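PDB 2CX7: sterol carrier protein 2 from Thermus thermophilus, which probably binds sterols or other lipids and carries them between membranes. Local coordinates for residues 43-55 with 62-74. Residues are numbered along the deposited sequence; the frame is centred on the assembly and turned at random.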
loop_
_atom_site.group_PDB
_atom_site.type_symbol
_atom_site.label_atom_id
_atom_site.label_comp_id
_atom_site.label_asym_id
_atom_site.label_seq_id
_atom_site.Cartn_x
_atom_site.Cartn_y
_atom_site.Cartn_z
ATOM N N ALA A 43 -2.781 -1.804 -19.431
ATOM C CA ALA A 43 -1.599 -2.009 -18.605
ATOM C C ALA A 43 -1.366 -3.473 -18.252
ATOM O O ALA A 43 -0.451 -3.789 -17.498
ATOM C CB ALA A 43 -1.712 -1.182 -17.324
ATOM N N GLY A 44 -2.199 -4.362 -18.781
ATOM C CA GLY A 44 -2.032 -5.780 -18.501
ATOM C C GLY A 44 -2.707 -6.257 -17.227
ATOM O O GLY A 44 -2.417 -7.348 -16.726
ATOM N N PHE A 45 -3.606 -5.438 -16.694
ATOM C CA PHE A 45 -4.329 -5.784 -15.469
ATOM C C PHE A 45 -5.822 -5.663 -15.769
ATOM O O PHE A 45 -6.506 -4.825 -15.192
ATOM C CB PHE A 45 -3.937 -4.807 -14.353
ATOM C CG PHE A 45 -2.484 -4.888 -13.955
ATOM C CD1 PHE A 45 -1.703 -3.741 -13.901
ATOM C CD2 PHE A 45 -1.913 -6.111 -13.603
ATOM C CE1 PHE A 45 -0.361 -3.811 -13.496
ATOM C CE2 PHE A 45 -0.580 -6.193 -13.200
ATOM C CZ PHE A 45 0.194 -5.038 -13.147
ATOM N N PRO A 46 -6.349 -6.518 -16.664
ATOM C CA PRO A 46 -7.769 -6.468 -17.030
ATOM C C PRO A 46 -8.785 -6.608 -15.907
ATOM O O PRO A 46 -9.909 -6.107 -16.026
ATOM C CB PRO A 46 -7.899 -7.574 -18.080
ATOM C CG PRO A 46 -6.861 -8.560 -17.664
ATOM C CD PRO A 46 -5.688 -7.670 -17.297
ATOM N N LYS A 47 -8.399 -7.267 -14.820
ATOM C CA LYS A 47 -9.311 -7.451 -13.687
ATOM C C LYS A 47 -8.894 -6.638 -12.478
ATOM O O LYS A 47 -9.506 -6.737 -11.414
ATOM C CB LYS A 47 -9.351 -8.918 -13.272
ATOM C CG LYS A 47 -9.764 -9.859 -14.379
ATOM C CD LYS A 47 -9.872 -11.263 -13.844
ATOM C CE LYS A 47 -10.181 -12.253 -14.947
ATOM N NZ LYS A 47 -10.320 -13.621 -14.374
ATOM N N GLY A 48 -7.847 -5.846 -12.634
ATOM C CA GLY A 48 -7.344 -5.074 -11.513
ATOM C C GLY A 48 -6.340 -5.966 -10.810
ATOM O O GLY A 48 -6.213 -7.154 -11.141
ATOM N N VAL A 49 -5.607 -5.413 -9.853
ATOM C CA VAL A 49 -4.611 -6.191 -9.120
ATOM C C VAL A 49 -4.378 -5.475 -7.808
ATOM O O VAL A 49 -4.705 -4.300 -7.673
ATOM C CB VAL A 49 -3.266 -6.292 -9.896
ATOM C CG1 VAL A 49 -2.679 -4.912 -10.117
ATOM C CG2 VAL A 49 -2.282 -7.177 -9.138
ATOM N N ALA A 50 -3.817 -6.184 -6.840
ATOM C CA ALA A 50 -3.571 -5.576 -5.547
ATOM C C ALA A 50 -2.412 -6.241 -4.836
ATOM O O ALA A 50 -2.020 -7.361 -5.167
ATOM C CB ALA A 50 -4.821 -5.687 -4.688
ATOM N N VAL A 51 -1.849 -5.525 -3.871
ATOM C CA VAL A 51 -0.790 -6.066 -3.040
ATOM C C VAL A 51 -1.427 -5.981 -1.663
ATOM O O VAL A 51 -1.835 -4.904 -1.229
ATOM C CB VAL A 51 0.486 -5.227 -3.078
ATOM C CG1 VAL A 51 1.444 -5.700 -1.989
ATOM C CG2 VAL A 51 1.170 -5.373 -4.443
ATOM N N VAL A 52 -1.531 -7.121 -0.994
ATOM C CA VAL A 52 -2.150 -7.177 0.318
ATOM C C VAL A 52 -1.066 -7.447 1.348
ATOM O O VAL A 52 -0.337 -8.440 1.255
ATOM C CB VAL A 52 -3.240 -8.275 0.349
ATOM C CG1 VAL A 52 -3.969 -8.266 1.686
ATOM C CG2 VAL A 52 -4.229 -8.038 -0.799
ATOM N N LEU A 53 -0.956 -6.532 2.309
ATOM C CA LEU A 53 0.042 -6.609 3.366
ATOM C C LEU A 53 -0.568 -7.016 4.709
ATOM O O LEU A 53 -1.532 -6.405 5.173
ATOM C CB LEU A 53 0.715 -5.247 3.535
ATOM C CG LEU A 53 1.234 -4.550 2.273
ATOM C CD1 LEU A 53 1.479 -3.066 2.552
ATOM C CD2 LEU A 53 2.506 -5.237 1.807
ATOM N N ASP A 54 -0.008 -8.057 5.313
ATOM C CA ASP A 54 -0.445 -8.528 6.631
ATOM C C ASP A 54 0.485 -7.800 7.597
ATOM O O ASP A 54 1.545 -8.311 7.959
ATOM C CB ASP A 54 -0.249 -10.045 6.730
ATOM C CG ASP A 54 -0.680 -10.613 8.072
ATOM O OD1 ASP A 54 -1.194 -9.855 8.922
ATOM O OD2 ASP A 54 -0.505 -11.830 8.275
ATOM N N LEU A 55 0.093 -6.595 7.998
ATOM C CA LEU A 55 0.918 -5.765 8.869
ATOM C C LEU A 55 0.576 -5.938 10.344
ATOM O O LEU A 55 -0.592 -6.061 10.695
ATOM C CB LEU A 55 0.749 -4.298 8.460
ATOM C CG LEU A 55 1.041 -3.984 6.984
ATOM C CD1 LEU A 55 0.618 -2.575 6.652
ATOM C CD2 LEU A 55 2.524 -4.188 6.698
ATOM N N GLY A 62 3.557 -10.851 6.182
ATOM C CA GLY A 62 3.366 -11.497 4.898
ATOM C C GLY A 62 2.752 -10.548 3.893
ATOM O O GLY A 62 2.066 -9.593 4.260
ATOM N N ALA A 63 3.016 -10.801 2.619
ATOM C CA ALA A 63 2.479 -9.969 1.554
ATOM C C ALA A 63 2.103 -10.881 0.396
ATOM O O ALA A 63 2.491 -12.046 0.364
ATOM C CB ALA A 63 3.514 -8.957 1.117
ATOM N N LYS A 64 1.337 -10.360 -0.549
ATOM C CA LYS A 64 0.946 -11.162 -1.697
ATOM C C LYS A 64 0.295 -10.278 -2.737
ATOM O O LYS A 64 -0.403 -9.317 -2.402
ATOM C CB LYS A 64 -0.039 -12.257 -1.280
ATOM C CG LYS A 64 -1.354 -11.735 -0.732
ATOM C CD LYS A 64 -2.301 -12.869 -0.404
ATOM C CE LYS A 64 -3.594 -12.343 0.177
ATOM N NZ LYS A 64 -4.521 -13.446 0.534
ATOM N N ALA A 65 0.557 -10.592 -4.000
ATOM C CA ALA A 65 -0.041 -9.858 -5.100
ATOM C C ALA A 65 -1.236 -10.706 -5.494
ATOM O O ALA A 65 -1.134 -11.935 -5.621
ATOM C CB ALA A 65 0.936 -9.734 -6.261
ATOM N N VAL A 66 -2.377 -10.057 -5.663
ATOM C CA VAL A 66 -3.581 -10.765 -6.027
ATOM C C VAL A 66 -4.227 -10.132 -7.243
ATOM O O VAL A 66 -4.328 -8.908 -7.350
ATOM C CB VAL A 66 -4.596 -10.772 -4.865
ATOM C CG1 VAL A 66 -5.875 -11.482 -5.286
ATOM C CG2 VAL A 66 -3.987 -11.458 -3.656
ATOM N N GLU A 67 -4.639 -10.984 -8.171
ATOM C CA GLU A 67 -5.309 -10.537 -9.374
ATOM C C GLU A 67 -6.765 -10.328 -8.978
ATOM O O GLU A 67 -7.335 -11.142 -8.251
ATOM C CB GLU A 67 -5.197 -11.610 -10.455
ATOM C CG GLU A 67 -5.957 -11.307 -11.727
ATOM C CD GLU A 67 -5.829 -12.426 -12.741
ATOM O OE1 GLU A 67 -6.151 -13.585 -12.392
ATOM O OE2 GLU A 67 -5.406 -12.150 -13.883
ATOM N N GLY A 68 -7.357 -9.230 -9.432
ATOM C CA GLY A 68 -8.743 -8.947 -9.108
ATOM C C GLY A 68 -8.921 -8.301 -7.747
ATOM O O GLY A 68 -8.009 -7.651 -7.230
ATOM N N GLU A 69 -10.101 -8.491 -7.165
ATOM C CA GLU A 69 -10.438 -7.932 -5.859
ATOM C C GLU A 69 -9.673 -8.595 -4.725
ATOM O O GLU A 69 -9.478 -9.810 -4.727
ATOM C CB GLU A 69 -11.937 -8.084 -5.593
ATOM C CG GLU A 69 -12.824 -7.212 -6.454
ATOM C CD GLU A 69 -12.522 -5.734 -6.292
ATOM O OE1 GLU A 69 -12.031 -5.335 -5.210
ATOM O OE2 GLU A 69 -12.789 -4.969 -7.243
ATOM N N ALA A 70 -9.253 -7.793 -3.751
ATOM C CA ALA A 70 -8.512 -8.307 -2.604
ATOM C C ALA A 70 -9.201 -7.936 -1.292
ATOM O O ALA A 70 -9.806 -6.867 -1.174
ATOM C CB ALA A 70 -7.087 -7.766 -2.618
ATOM N N GLU A 71 -9.104 -8.828 -0.309
ATOM C CA GLU A 71 -9.717 -8.603 0.998
ATOM C C GLU A 71 -8.700 -8.111 2.026
ATOM O O GLU A 71 -7.581 -8.621 2.101
ATOM C CB GLU A 71 -10.366 -9.892 1.520
ATOM C CG GLU A 71 -11.456 -10.470 0.622
ATOM C CD GLU A 71 -10.912 -10.987 -0.702
ATOM O OE1 GLU A 71 -10.019 -11.862 -0.676
ATOM O OE2 GLU A 71 -11.376 -10.520 -1.766
ATOM N N ALA A 72 -9.101 -7.121 2.816
ATOM C CA ALA A 72 -8.236 -6.568 3.851
ATOM C C ALA A 72 -9.036 -5.679 4.795
ATOM O O ALA A 72 -10.170 -5.304 4.496
ATOM C CB ALA A 72 -7.106 -5.763 3.211
ATOM N N ASP A 73 -8.442 -5.347 5.938
ATOM C CA ASP A 73 -9.090 -4.476 6.906
ATOM C C ASP A 73 -9.183 -3.064 6.330
ATOM O O ASP A 73 -10.138 -2.338 6.581
ATOM C CB ASP A 73 -8.304 -4.460 8.215
ATOM C CG ASP A 73 -8.369 -5.783 8.938
ATOM O OD1 ASP A 73 -9.496 -6.282 9.159
ATOM O OD2 ASP A 73 -7.302 -6.322 9.285
ATOM N N PHE A 74 -8.166 -2.677 5.569
ATOM C CA PHE A 74 -8.158 -1.375 4.927
ATOM C C PHE A 74 -7.854 -1.592 3.456
ATOM O O PHE A 74 -6.974 -2.376 3.109
ATOM C CB PHE A 74 -7.100 -0.458 5.543
ATOM C CG PHE A 74 -7.384 -0.080 6.970
ATOM C CD1 PHE A 74 -7.021 -0.925 8.013
ATOM C CD2 PHE A 74 -8.030 1.119 7.265
ATOM C CE1 PHE A 74 -7.295 -0.580 9.338
ATOM C CE2 PHE A 74 -8.312 1.476 8.581
ATOM C CZ PHE A 74 -7.943 0.624 9.620
HETATM O O HOH W 1 -10.459 -4.911 -9.320
#
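V52 meets residues 62-74 twice, with its backbone in the sheet and with both methyls against residues 70-72, which fold back over it. Its N donates to K64 O at 2.8 Å and 170°, while the return bond from K64 N is weak. CG1 stands anti to the backbone N (chi1 -176°) and reaches E71 O and A72 CB; CG2, beside that N, presses on A70 CB at a tight 3.4 Å. A70 CB also touches A50 CB at 3.7 Å, and alanine suits this place because a single methyl lets the covering chain lie close to the strand. K64 lays its aliphatic part along V52, CG coming 4.1 Å from V52 CB. Strands 49-56 and 59-67 form an antiparallel hairpin at one margin of the five-stranded SCP-2 sheet; V51, L53 and A63 point from the other face toward helix 6-17. The hydrogen bonds A50 N to V66 O and V66 N to A50 O are both 2.8 Å. Where the second strand ends, G68 N binds G48 O from above the carbonyl plane, and G68 CA lies 3.3 Å from K47 O. Both glycines have positive phi, where a CB would crowd the preceding carbonyl O, and G48 closes a type I turn from F45.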